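Local coordinates for protein demethylmenaquinone Methyltransferase (Thermus thermophilus, PDB 1J3L) that belongs to the RraA-like family of mixed alpha/beta proteins and assembles from three chains, at residues Phe22-Gly27 and Gly107-Ala112; Ala29-Arg34 and Leu143-Asp148; Thr37-Glu42 and Lys123-Val128; Lys49-Glu54 and Lys84-Val89; Phe61-Gly66 and Val90-Val95. All blocks are in the same frame, centred on the assembly; numbering follows the deposited sequence.

Contact 1: residues Phe22-Gly27 and Gly107-Ala112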
# COMPACT_ATOMS: atom_id res chain seq x y z
N PHE A 22 4.24 -6.31 2.27
CA PHE A 22 4.27 -7.04 1.01
C PHE A 22 2.83 -7.27 0.55
O PHE A 22 1.93 -7.38 1.37
CB PHE A 22 4.95 -8.40 1.18
CG PHE A 22 6.40 -8.33 1.52
CD1 PHE A 22 6.83 -8.08 2.82
CD2 PHE A 22 7.37 -8.56 0.53
CE1 PHE A 22 8.19 -8.05 3.13
CE2 PHE A 22 8.73 -8.53 0.83
CZ PHE A 22 9.15 -8.28 2.14
N LYS A 23 2.60 -7.31 -0.75
CA LYS A 23 1.25 -7.57 -1.21
C LYS A 23 1.13 -9.08 -1.32
O LYS A 23 2.12 -9.76 -1.57
CB LYS A 23 1.01 -6.92 -2.57
CG LYS A 23 1.30 -5.42 -2.58
CD LYS A 23 0.65 -4.70 -3.75
CE LYS A 23 1.04 -3.22 -3.76
NZ LYS A 23 0.18 -2.41 -4.67
N SER A 24 -0.06 -9.61 -1.08
CA SER A 24 -0.26 -11.05 -1.17
C SER A 24 -0.78 -11.34 -2.57
O SER A 24 -1.86 -10.90 -2.95
CB SER A 24 -1.26 -11.51 -0.11
OG SER A 24 -1.17 -12.90 0.11
N PHE A 25 -0.00 -12.10 -3.34
CA PHE A 25 -0.38 -12.43 -4.71
C PHE A 25 -0.78 -13.90 -4.89
O PHE A 25 -1.44 -14.25 -5.87
CB PHE A 25 0.78 -12.10 -5.67
CG PHE A 25 1.11 -10.64 -5.78
CD1 PHE A 25 0.35 -9.80 -6.59
CD2 PHE A 25 2.20 -10.10 -5.11
CE1 PHE A 25 0.69 -8.45 -6.74
CE2 PHE A 25 2.55 -8.77 -5.24
CZ PHE A 25 1.79 -7.93 -6.06
N GLY A 26 -0.37 -14.76 -3.97
CA GLY A 26 -0.68 -16.18 -4.08
C GLY A 26 -2.06 -16.57 -3.60
O GLY A 26 -2.80 -15.74 -3.09
N GLY A 27 -2.41 -17.83 -3.78
CA GLY A 27 -3.72 -18.31 -3.35
C GLY A 27 -3.77 -18.58 -1.85
O GLY A 27 -4.85 -18.82 -1.31
N GLY A 107 1.79 -19.68 -1.04
CA GLY A 107 1.92 -18.32 -0.57
C GLY A 107 2.84 -17.57 -1.50
O GLY A 107 3.84 -18.13 -1.95
N LEU A 108 2.49 -16.33 -1.83
CA LEU A 108 3.32 -15.51 -2.71
C LEU A 108 3.27 -14.02 -2.34
O LEU A 108 2.29 -13.32 -2.64
CB LEU A 108 2.90 -15.70 -4.17
CG LEU A 108 3.11 -17.09 -4.77
CD1 LEU A 108 2.59 -17.10 -6.20
CD2 LEU A 108 4.59 -17.45 -4.72
N LEU A 109 4.33 -13.54 -1.70
CA LEU A 109 4.42 -12.14 -1.30
C LEU A 109 5.45 -11.41 -2.14
O LEU A 109 6.47 -11.98 -2.54
CB LEU A 109 4.82 -12.02 0.18
CG LEU A 109 4.02 -12.82 1.20
CD1 LEU A 109 4.51 -12.53 2.63
CD2 LEU A 109 2.55 -12.47 1.03
N ALA A 110 5.17 -10.15 -2.43
CA ALA A 110 6.07 -9.33 -3.21
C ALA A 110 5.74 -7.89 -2.88
O ALA A 110 4.70 -7.61 -2.30
CB ALA A 110 5.89 -9.60 -4.69
N LEU A 111 6.64 -6.98 -3.23
CA LEU A 111 6.42 -5.56 -2.97
C LEU A 111 5.46 -5.00 -4.00
O LEU A 111 4.71 -4.06 -3.73
CB LEU A 111 7.75 -4.80 -3.00
CG LEU A 111 8.75 -5.19 -1.91
CD1 LEU A 111 10.08 -4.48 -2.13
CD2 LEU A 111 8.17 -4.85 -0.53
N ALA A 112 5.47 -5.59 -5.19
CA ALA A 112 4.61 -5.12 -6.26
C ALA A 112 4.70 -5.98 -7.51
O ALA A 112 5.61 -6.80 -7.65
CB ALA A 112 4.96 -3.68 -6.62
O HOH W 1 0.05 -15.40 -0.99
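A short antiparallel ladder joins Lys23 and Ser24 to Ala110 and Leu109. It links strand 23-24 to strand 107-110 at an edge of the large mixed sheet of this RraA-like fold. Lys23 and Ala110 are the hydrogen-bonded pair. Lys23 N lies 2.6 Å from Ala110 O, and Ala110 N lies 3.2 Å from Lys23 O. Past Ser24 the chain leaves the strand, but Phe25 N still bonds Leu108 O at 2.7 Å. Gly26 N adds a weak bond to the same oxygen, so two successive amides share one carbonyl.

The two phenylalanines use different sides of the ladder. Phe22 lies on the side of Leu109. Its CG sits beside its own backbone N (chi1 -67°), and one ring face receives Leu111 CD2, 4.2 Å from the ring centroid and displaced toward the rim. Phe25 lies on the side of Ala110, with Phe25 CE2 3.5 Å from Ala110 CB. Its ring also packs on Val95 and on Leu101 of helix 98-101. The extended Lys23 chain runs past Leu111 O and packs on Met20 of a second subunit.

Beyond the ladder a water links the two segments. It accepts from Leu108 N at 2.7 Å, bonds Ser24 OG, and takes a weak bond from Gly26 N.

Contact 2: residues Ala29-Arg34 and Leu143-Asp148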
# COMPACT_ATOMS: atom_id res chain seq x y z
N ALA A 29 -3.01 -17.06 1.91
CA ALA A 29 -2.71 -15.86 2.68
C ALA A 29 -1.77 -16.26 3.82
O ALA A 29 -0.95 -15.47 4.28
CB ALA A 29 -3.99 -15.25 3.24
N ARG A 30 -1.90 -17.51 4.26
CA ARG A 30 -1.08 -18.02 5.35
C ARG A 30 -0.29 -19.24 4.91
O ARG A 30 -0.84 -20.17 4.31
CB ARG A 30 -1.96 -18.37 6.56
CG ARG A 30 -2.71 -17.18 7.14
CD ARG A 30 -3.62 -17.59 8.28
NE ARG A 30 -4.20 -16.44 8.96
CZ ARG A 30 -5.16 -16.51 9.88
NH1 ARG A 30 -5.67 -17.68 10.24
NH2 ARG A 30 -5.64 -15.40 10.43
N PHE A 31 1.01 -19.22 5.21
CA PHE A 31 1.91 -20.31 4.87
C PHE A 31 3.15 -20.21 5.76
O PHE A 31 3.40 -19.19 6.40
CB PHE A 31 2.32 -20.23 3.40
CG PHE A 31 3.07 -18.97 3.04
CD1 PHE A 31 2.40 -17.77 2.86
CD2 PHE A 31 4.46 -19.00 2.88
CE1 PHE A 31 3.09 -16.59 2.52
CE2 PHE A 31 5.17 -17.83 2.54
CZ PHE A 31 4.48 -16.62 2.36
N ALA A 32 3.94 -21.29 5.79
CA ALA A 32 5.14 -21.33 6.61
C ALA A 32 6.07 -22.45 6.16
O ALA A 32 5.66 -23.37 5.45
CB ALA A 32 4.75 -21.53 8.07
N GLY A 33 7.33 -22.39 6.57
CA GLY A 33 8.26 -23.44 6.19
C GLY A 33 9.72 -23.13 6.43
O GLY A 33 10.08 -22.03 6.87
N ARG A 34 10.56 -24.13 6.16
CA ARG A 34 12.00 -23.98 6.31
C ARG A 34 12.46 -23.00 5.23
O ARG A 34 12.16 -23.19 4.05
CB ARG A 34 12.69 -25.34 6.13
CG ARG A 34 14.17 -25.32 6.45
CD ARG A 34 14.84 -26.67 6.22
NE ARG A 34 16.23 -26.67 6.68
CZ ARG A 34 16.61 -26.69 7.96
NH1 ARG A 34 15.70 -26.71 8.92
NH2 ARG A 34 17.89 -26.68 8.27
N LEU A 143 10.18 -19.91 8.68
CA LEU A 143 9.42 -18.71 8.38
C LEU A 143 7.93 -18.94 8.51
O LEU A 143 7.40 -19.99 8.16
CB LEU A 143 9.75 -18.20 6.98
CG LEU A 143 9.02 -16.92 6.53
CD1 LEU A 143 9.82 -16.22 5.44
CD2 LEU A 143 7.63 -17.27 6.04
N LEU A 144 7.26 -17.93 9.05
CA LEU A 144 5.82 -17.96 9.24
C LEU A 144 5.29 -16.71 8.57
O LEU A 144 5.87 -15.63 8.70
CB LEU A 144 5.50 -17.95 10.74
CG LEU A 144 5.24 -19.31 11.38
CD1 LEU A 144 5.65 -19.30 12.84
CD2 LEU A 144 3.77 -19.65 11.23
N ALA A 145 4.19 -16.85 7.84
CA ALA A 145 3.62 -15.70 7.16
C ALA A 145 2.11 -15.69 7.21
O ALA A 145 1.45 -16.70 6.95
CB ALA A 145 4.10 -15.68 5.71
N ASP A 146 1.57 -14.52 7.55
CA ASP A 146 0.13 -14.32 7.61
C ASP A 146 -0.19 -12.82 7.51
O ASP A 146 0.71 -12.02 7.26
CB ASP A 146 -0.46 -14.92 8.90
CG ASP A 146 0.10 -14.28 10.16
OD1 ASP A 146 0.22 -13.04 10.19
OD2 ASP A 146 0.40 -15.02 11.12
N GLU A 147 -1.46 -12.47 7.69
CA GLU A 147 -1.90 -11.08 7.61
C GLU A 147 -1.20 -10.08 8.53
O GLU A 147 -1.25 -8.88 8.29
CB GLU A 147 -3.41 -10.99 7.87
CG GLU A 147 -3.83 -11.33 9.29
CD GLU A 147 -4.11 -12.82 9.50
OE1 GLU A 147 -3.94 -13.61 8.55
OE2 GLU A 147 -4.52 -13.18 10.62
N ASP A 148 -0.56 -10.57 9.60
CA ASP A 148 0.12 -9.66 10.51
C ASP A 148 1.60 -9.53 10.19
O ASP A 148 2.33 -8.82 10.89
CB ASP A 148 -0.04 -10.11 11.97
CG ASP A 148 -1.49 -10.09 12.43
OD1 ASP A 148 -2.15 -9.04 12.31
OD2 ASP A 148 -1.96 -11.14 12.93
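Phe31, Ala32 and Gly33 run antiparallel to Ala145, Leu144 and Leu143, with the axes of strands 31-34 and 143-146 170° apart. Backbone bonds come first. Phe31 and Ala145 exchange two of them, Phe31 N to Ala145 O at 3.1 Å and Ala145 N to Phe31 O at 2.9 Å. Gly33 and Leu143 exchange two more, with Leu143 N 2.8 Å from Gly33 O. Ala32 and Leu144 form the non-hydrogen-bonded pair between them.

The apolar contacts lie on both faces. Phe31 CG stands between its backbone N and carbonyl carbon (chi1 62°), which folds the ring over Ala145. Ala145 CB meets the Phe31 ring face 3.7 Å from its centroid. On the other face Ala32 CB touches Leu144 CD2.

Charged groups close the end. Arg30 CG passes Asp146 CB, and the guanidinium turns its edge to the Glu147 carboxylate. Arg30 NE donates to the syn lone pair of Glu147 OE1 at 2.9 Å. Arg30 NH2 completes the salt bridge at Glu147 OE2; the modelled 2.5 Å is shorter than expected, so its exact length is doubtful. Arg4 also forms a salt bridge to Glu147 OE2. Asp146 OD1 takes the Asp148 amide in an Asx turn, while Asp148 OD1 bonds Thr98 N of a third subunit. Strands 142-146 and 149-153 go on to pair with each other, as expected for the antiparallel part of the RraA-like swivelling beta/beta/alpha fold.

Contact 3: residues Thr37-Glu42 and Lys123-Val128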
# COMPACT_ATOMS: atom_id res chain seq x y z
N THR A 37 17.16 -19.25 0.91
CA THR A 37 17.39 -17.90 0.43
C THR A 37 18.01 -17.80 -0.94
O THR A 37 18.54 -18.78 -1.49
CB THR A 37 18.29 -17.10 1.39
OG1 THR A 37 19.61 -17.66 1.38
CG2 THR A 37 17.73 -17.16 2.81
N LEU A 38 17.96 -16.60 -1.49
CA LEU A 38 18.50 -16.32 -2.80
C LEU A 38 18.65 -14.81 -2.97
O LEU A 38 17.76 -14.04 -2.58
CB LEU A 38 17.56 -16.89 -3.85
CG LEU A 38 17.91 -16.81 -5.33
CD1 LEU A 38 19.27 -17.44 -5.57
CD2 LEU A 38 16.82 -17.52 -6.13
N ARG A 39 19.77 -14.39 -3.52
CA ARG A 39 20.02 -12.98 -3.75
C ARG A 39 20.29 -12.80 -5.23
O ARG A 39 21.15 -13.46 -5.80
CB ARG A 39 21.23 -12.49 -2.94
CG ARG A 39 21.57 -11.04 -3.22
CD ARG A 39 22.75 -10.56 -2.39
NE ARG A 39 22.46 -10.60 -0.96
CZ ARG A 39 23.11 -11.36 -0.08
NH1 ARG A 39 24.10 -12.15 -0.49
NH2 ARG A 39 22.77 -11.34 1.20
N VAL A 40 19.52 -11.91 -5.85
CA VAL A 40 19.67 -11.62 -7.26
C VAL A 40 19.25 -10.19 -7.49
O VAL A 40 18.77 -9.50 -6.58
CB VAL A 40 18.78 -12.52 -8.15
CG1 VAL A 40 19.17 -13.96 -7.98
CG2 VAL A 40 17.30 -12.31 -7.82
N PHE A 41 19.43 -9.73 -8.72
CA PHE A 41 19.02 -8.39 -9.06
C PHE A 41 18.55 -8.42 -10.49
O PHE A 41 19.34 -8.66 -11.40
CB PHE A 41 20.17 -7.39 -8.92
CG PHE A 41 19.74 -5.96 -9.08
CD1 PHE A 41 19.11 -5.28 -8.03
CD2 PHE A 41 19.90 -5.30 -10.31
CE1 PHE A 41 18.65 -3.97 -8.19
CE2 PHE A 41 19.44 -3.99 -10.48
CZ PHE A 41 18.81 -3.32 -9.42
N GLU A 42 17.26 -8.20 -10.69
CA GLU A 42 16.69 -8.20 -12.02
C GLU A 42 17.13 -9.34 -12.92
O GLU A 42 17.27 -9.15 -14.13
CB GLU A 42 16.96 -6.84 -12.68
CG GLU A 42 16.37 -5.71 -11.87
CD GLU A 42 16.70 -4.35 -12.40
OE1 GLU A 42 17.43 -4.27 -13.42
OE2 GLU A 42 16.23 -3.36 -11.79
N LYS A 123 23.07 -14.62 -12.64
CA LYS A 123 23.85 -13.97 -11.59
C LYS A 123 23.09 -14.06 -10.27
O LYS A 123 21.86 -14.01 -10.26
CB LYS A 123 24.10 -12.49 -11.93
CG LYS A 123 25.10 -12.25 -13.07
CD LYS A 123 25.05 -10.81 -13.60
CE LYS A 123 25.35 -9.76 -12.53
NZ LYS A 123 26.72 -9.85 -11.96
N GLY A 124 23.82 -14.18 -9.16
CA GLY A 124 23.17 -14.27 -7.87
C GLY A 124 23.78 -15.30 -6.94
O GLY A 124 24.60 -16.12 -7.35
N GLU A 125 23.37 -15.25 -5.68
CA GLU A 125 23.87 -16.16 -4.65
C GLU A 125 22.76 -17.04 -4.09
O GLU A 125 21.63 -16.58 -3.90
CB GLU A 125 24.50 -15.37 -3.51
CG GLU A 125 25.38 -14.22 -3.95
CD GLU A 125 25.90 -13.41 -2.77
OE1 GLU A 125 26.61 -13.99 -1.92
OE2 GLU A 125 25.60 -12.20 -2.69
N VAL A 126 23.09 -18.29 -3.79
CA VAL A 126 22.13 -19.24 -3.25
C VAL A 126 22.42 -19.58 -1.78
O VAL A 126 23.56 -19.79 -1.39
CB VAL A 126 22.14 -20.54 -4.07
CG1 VAL A 126 21.01 -21.45 -3.61
CG2 VAL A 126 22.01 -20.21 -5.55
N ASP A 127 21.35 -19.63 -0.98
CA ASP A 127 21.42 -19.93 0.45
C ASP A 127 22.47 -19.15 1.24
O ASP A 127 23.26 -19.72 2.00
CB ASP A 127 21.60 -21.44 0.66
CG ASP A 127 20.30 -22.23 0.49
OD1 ASP A 127 19.30 -21.88 1.15
OD2 ASP A 127 20.28 -23.20 -0.29
N VAL A 128 22.46 -17.82 1.08
CA VAL A 128 23.37 -16.93 1.79
C VAL A 128 22.56 -16.07 2.76
O VAL A 128 21.36 -15.86 2.56
CB VAL A 128 24.10 -15.96 0.85
CG1 VAL A 128 25.03 -16.72 -0.07
CG2 VAL A 128 23.09 -15.15 0.06
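Where strand 31-39 meets the short antiparallel strand 125-126, Arg39 and Glu125 sit opposite each other. Their backbones form the hydrogen-bonded pair, with Arg39 N 2.9 Å from Glu125 O and a matching bond from Glu125 N to Arg39 O. From CB the Arg39 chain runs out with CG anti to the backbone N (chi1 177°). Arg39 CD passes 3.3 Å from Glu125 OE2. A bend at chi3 (-63°) then turns NE and the guanidinium along the glutamate, so the two side chains lie side by side and point the same way. CZ packs near Val128 CG2. Arg39 NH1 lies 3.2 Å from Val128 CG2 and reaches Glu125 OE2 at 2.7 Å, a salt bridge whose hydrogen bond is weak. The planes of guanidinium and carboxylate are 51° apart. NH2 ends on the carbonyl of Pro129.

Leu38 CD1 meets Val126 CG2 at 3.9 Å on the other face, which helix 45-51 covers through Leu46. At the end of the ladder Asp127 N bonds Thr37 O. Thr37 OG1 donates to Val128 O at 2.8 Å, and Asp127 OD2 pairs with Arg36.

One face thus carries the Arg39-Glu125 pair with Val128 beside it, the other the apolar Leu38 and Val126. The arginine is held at two of its nitrogens, one by a carboxylate and one by a carbonyl, which probably limits the rotation of its guanidinium.

Contact 4: residues Lys49-Glu54 and Lys84-Val89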
# COMPACT_ATOMS: atom_id res chain seq x y z
N LYS A 49 15.98 -22.36 -11.47
CA LYS A 49 16.81 -23.50 -11.09
C LYS A 49 16.51 -24.00 -9.67
O LYS A 49 16.29 -25.20 -9.45
CB LYS A 49 18.29 -23.14 -11.19
CG LYS A 49 19.20 -24.35 -11.38
CD LYS A 49 20.67 -23.96 -11.38
CE LYS A 49 21.55 -25.17 -11.67
NZ LYS A 49 21.28 -26.29 -10.73
N VAL A 50 16.48 -23.08 -8.71
CA VAL A 50 16.20 -23.44 -7.32
C VAL A 50 14.77 -23.96 -7.07
O VAL A 50 14.60 -24.93 -6.33
CB VAL A 50 16.48 -22.23 -6.38
CG1 VAL A 50 16.07 -22.57 -4.94
CG2 VAL A 50 17.97 -21.87 -6.43
N LEU A 51 13.76 -23.35 -7.68
CA LEU A 51 12.39 -23.82 -7.46
C LEU A 51 12.14 -25.19 -8.08
O LEU A 51 11.12 -25.81 -7.83
CB LEU A 51 11.37 -22.82 -8.01
CG LEU A 51 11.08 -21.57 -7.17
CD1 LEU A 51 10.10 -20.69 -7.91
CD2 LEU A 51 10.49 -21.96 -5.83
N GLU A 52 13.10 -25.65 -8.88
CA GLU A 52 12.98 -26.94 -9.54
C GLU A 52 13.45 -28.02 -8.57
O GLU A 52 13.26 -29.22 -8.81
CB GLU A 52 13.83 -26.97 -10.80
CG GLU A 52 13.36 -27.96 -11.84
CD GLU A 52 11.98 -27.64 -12.36
OE1 GLU A 52 11.82 -26.61 -13.05
OE2 GLU A 52 11.04 -28.42 -12.07
N GLU A 53 14.08 -27.59 -7.48
CA GLU A 53 14.57 -28.52 -6.48
C GLU A 53 13.41 -28.76 -5.54
O GLU A 53 12.59 -27.87 -5.32
CB GLU A 53 15.77 -27.94 -5.73
CG GLU A 53 16.74 -27.26 -6.68
CD GLU A 53 18.14 -27.12 -6.11
OE1 GLU A 53 18.27 -26.76 -4.92
OE2 GLU A 53 19.10 -27.35 -6.86
N GLU A 54 13.30 -29.98 -5.00
CA GLU A 54 12.19 -30.22 -4.12
C GLU A 54 12.08 -29.28 -2.95
O GLU A 54 13.02 -29.14 -2.16
CB GLU A 54 12.12 -31.72 -3.75
CG GLU A 54 11.05 -32.41 -4.69
CD GLU A 54 11.52 -33.54 -5.66
OE1 GLU A 54 11.70 -34.70 -5.22
OE2 GLU A 54 11.64 -33.32 -6.89
N LYS A 84 6.44 -28.50 -7.33
CA LYS A 84 7.60 -29.01 -6.61
C LYS A 84 7.39 -29.04 -5.09
O LYS A 84 8.30 -29.38 -4.34
CB LYS A 84 8.83 -28.18 -6.96
CG LYS A 84 9.49 -28.58 -8.28
CD LYS A 84 10.04 -29.99 -8.17
CE LYS A 84 10.65 -30.46 -9.47
NZ LYS A 84 11.25 -31.80 -9.28
N GLY A 85 6.20 -28.65 -4.66
CA GLY A 85 5.86 -28.69 -3.24
C GLY A 85 6.18 -27.49 -2.35
O GLY A 85 5.94 -27.53 -1.15
N TRP A 86 6.74 -26.44 -2.93
CA TRP A 86 7.06 -25.27 -2.14
C TRP A 86 5.84 -24.79 -1.37
O TRP A 86 4.72 -24.79 -1.90
CB TRP A 86 7.61 -24.15 -3.03
CG TRP A 86 8.93 -24.50 -3.60
CD1 TRP A 86 9.17 -25.30 -4.68
CD2 TRP A 86 10.21 -24.18 -3.04
NE1 TRP A 86 10.52 -25.51 -4.82
CE2 TRP A 86 11.18 -24.83 -3.83
CE3 TRP A 86 10.62 -23.41 -1.95
CZ2 TRP A 86 12.54 -24.75 -3.56
CZ3 TRP A 86 11.98 -23.33 -1.67
CH2 TRP A 86 12.93 -23.99 -2.48
N ALA A 87 6.05 -24.39 -0.12
CA ALA A 87 4.96 -23.89 0.70
C ALA A 87 4.70 -22.43 0.35
O ALA A 87 3.57 -21.94 0.45
CB ALA A 87 5.32 -24.01 2.18
N GLY A 88 5.74 -21.73 -0.08
CA GLY A 88 5.60 -20.34 -0.44
C GLY A 88 6.88 -19.67 -0.91
O GLY A 88 7.98 -20.21 -0.77
N VAL A 89 6.72 -18.48 -1.47
CA VAL A 89 7.82 -17.68 -1.97
C VAL A 89 7.64 -16.25 -1.48
O VAL A 89 6.53 -15.69 -1.55
CB VAL A 89 7.84 -17.64 -3.52
CG1 VAL A 89 9.16 -17.05 -4.02
CG2 VAL A 89 7.59 -19.03 -4.08
O HOH W 2 13.64 -31.53 -7.87
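Leu51 lays one methyl over a face of the Trp86 indole. Leu51 CD2 is 3.5 Å from the centroid of the five-membered ring of Trp86 and only 6° off the ring normal, a CH-pi contact over the face. With Trp86 CG beside its own backbone N (chi1 -68°), the indole reaches residues 50-53. Trp86 NE1 then comes between two backbone carbonyls, Leu51 O at 3.1 Å and Glu53 O at 3.2 Å. Both bonds are weak and bent, so the indole N-H is divided between them. At the far end of the ring Val50 CG1 packs on Trp86 CH2.

Lys84 takes a different line. It is bent at chi2 (-65°), and its methylenes pass the carbonyls of Leu51 and Glu52. Lys84 CG lies 3.2 Å from Leu51 O and Lys84 CE 3.0 Å from Glu52 O. The ammonium group crosses to Glu54, where Lys84 NZ and Glu54 OE2 form a salt bridge at 2.9 Å. A water accepts from Lys84 NZ at 2.8 Å and donates to Glu52 O, closing a bridge. The Glu52 carboxylate pairs with Arg80.

Gly85 ends helix 75-83 in a Schellman motif, and Lys84 and Trp86 on either side of it in sequence pack on residues 50-54. Leu51 and Trp86 also touch Ala81 of helix 75-83 and Leu60 of strand 58-63, so the contact fills the junction of two helices with the sheet.

Contact 5: residues Phe61-Gly66 and Val90-Val95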
# COMPACT_ATOMS: atom_id res chain seq x y z
N PHE A 61 12.89 -17.34 0.02
CA PHE A 61 12.92 -15.91 0.25
C PHE A 61 13.87 -15.34 -0.80
O PHE A 61 15.07 -15.60 -0.76
CB PHE A 61 13.43 -15.61 1.66
CG PHE A 61 13.02 -14.27 2.19
CD1 PHE A 61 13.35 -13.10 1.52
CD2 PHE A 61 12.30 -14.17 3.37
CE1 PHE A 61 12.98 -11.86 2.02
CE2 PHE A 61 11.93 -12.93 3.88
CZ PHE A 61 12.27 -11.78 3.20
N VAL A 62 13.33 -14.58 -1.74
CA VAL A 62 14.14 -13.99 -2.80
C VAL A 62 14.40 -12.53 -2.56
O VAL A 62 13.48 -11.71 -2.52
CB VAL A 62 13.45 -14.12 -4.17
CG1 VAL A 62 14.37 -13.60 -5.25
CG2 VAL A 62 13.06 -15.55 -4.43
N ASP A 63 15.67 -12.20 -2.37
CA ASP A 63 16.06 -10.81 -2.16
C ASP A 63 16.39 -10.22 -3.53
O ASP A 63 17.41 -10.56 -4.13
CB ASP A 63 17.30 -10.74 -1.27
CG ASP A 63 17.68 -9.32 -0.94
OD1 ASP A 63 17.49 -8.44 -1.81
OD2 ASP A 63 18.17 -9.08 0.18
N GLY A 64 15.51 -9.36 -4.04
CA GLY A 64 15.74 -8.75 -5.34
C GLY A 64 16.29 -7.35 -5.22
O GLY A 64 16.21 -6.55 -6.16
N GLY A 65 16.86 -7.04 -4.07
CA GLY A 65 17.39 -5.71 -3.88
C GLY A 65 16.25 -4.71 -3.83
O GLY A 65 16.47 -3.51 -3.89
N GLY A 66 15.03 -5.24 -3.73
CA GLY A 66 13.84 -4.41 -3.67
C GLY A 66 13.43 -3.80 -4.99
O GLY A 66 12.49 -3.01 -5.04
N VAL A 90 8.70 -15.66 -0.95
CA VAL A 90 8.64 -14.28 -0.49
C VAL A 90 9.62 -13.49 -1.34
O VAL A 90 10.81 -13.80 -1.37
CB VAL A 90 9.04 -14.13 0.97
CG1 VAL A 90 9.23 -12.67 1.31
CG2 VAL A 90 7.97 -14.74 1.86
N VAL A 91 9.13 -12.49 -2.05
CA VAL A 91 9.99 -11.71 -2.92
C VAL A 91 10.21 -10.27 -2.47
O VAL A 91 9.26 -9.48 -2.42
CB VAL A 91 9.43 -11.69 -4.37
CG1 VAL A 91 10.37 -10.91 -5.29
CG2 VAL A 91 9.25 -13.10 -4.89
N HIS A 92 11.45 -9.95 -2.12
CA HIS A 92 11.77 -8.58 -1.76
C HIS A 92 12.07 -8.01 -3.13
O HIS A 92 13.23 -7.90 -3.53
CB HIS A 92 13.02 -8.49 -0.89
CG HIS A 92 13.32 -7.10 -0.44
ND1 HIS A 92 14.60 -6.56 -0.45
CD2 HIS A 92 12.52 -6.12 0.05
CE1 HIS A 92 14.56 -5.33 0.01
NE2 HIS A 92 13.30 -5.04 0.33
N GLY A 93 11.00 -7.68 -3.85
CA GLY A 93 11.10 -7.17 -5.20
C GLY A 93 9.76 -7.36 -5.88
O GLY A 93 8.73 -7.41 -5.20
N ALA A 94 9.76 -7.50 -7.21
CA ALA A 94 8.50 -7.63 -7.93
C ALA A 94 8.25 -8.96 -8.62
O ALA A 94 9.17 -9.76 -8.82
CB ALA A 94 8.36 -6.49 -8.93
N VAL A 95 6.98 -9.17 -8.96
CA VAL A 95 6.50 -10.37 -9.65
C VAL A 95 5.57 -9.92 -10.79
O VAL A 95 5.38 -8.71 -10.97
CB VAL A 95 5.70 -11.29 -8.67
CG1 VAL A 95 6.56 -11.67 -7.46
CG2 VAL A 95 4.42 -10.59 -8.21
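The tight end of this contact is made by Phe61 and Val90, where the axes of strands 61-63 and 90-92 come within 4.7 Å. Val90 CG1 stands over the centre of the Phe61 ring, 3.7 Å from its centroid and 12° off the normal. Phe61 CG is anti to the backbone N (chi1 -158°), which lays the ring across the neighbouring valine. The backbones are also closely joined. Val62 N bonds Val90 O at 2.7 Å, and His92 N bonds Val62 O at the same 2.7 Å. Val62 and Val91 pack on the other face, where Leu72 covers both.

The two strands, 58-63 and 88-92, are the halves of a beta-alpha-beta crossover, with helix 75-83 as the connection. Strand 31-39 borders the first strand and 107-110 the second, so this pairing lies in the interior of the large sheet.

Toward the C-terminal ends of the strands the packing gives way to a glycine loop, of which Gly65 is exposed to solvent. Gly64 N bonds His92 O at 2.8 Å. Asp63 OD1 takes the Gly65 amide N at 2.7 Å, an Asx turn that opens the loop. Asp63 OD1 also faces the edge of the His92 ring, 3.7 Å from His92 ND1, with carboxylate and ring planes 82° apart. Gly66 CA rests over one face of that ring, 3.9 Å from the His92 centroid, though the position of Gly66 is less certain because its N is too close to Gly64.

Overall arrangement
All five contacts belong to one mixed sheet and the helices against it. Strand 31-39 pairs with 142-146 in contact 2 and with 125-126 in contact 3; their centres are about 21 Å apart, on opposite sides of the chain's centre. From 31-39 the sheet continues through 58-63 and 88-92 (contact 5) to 107-110 and 23-24 (contact 1). Contact 4 fits helix 45-51 against the segment leading into strand 88-92. Along the chain, contacts 4 and 5 both fall between the segments of each of contacts 1, 2 and 3. Contacts 1 and 2 alternate. The segments of contacts 1, 2 and 3 lie before and after the crossover in sequence, which ties early and late parts of the chain into one sheet.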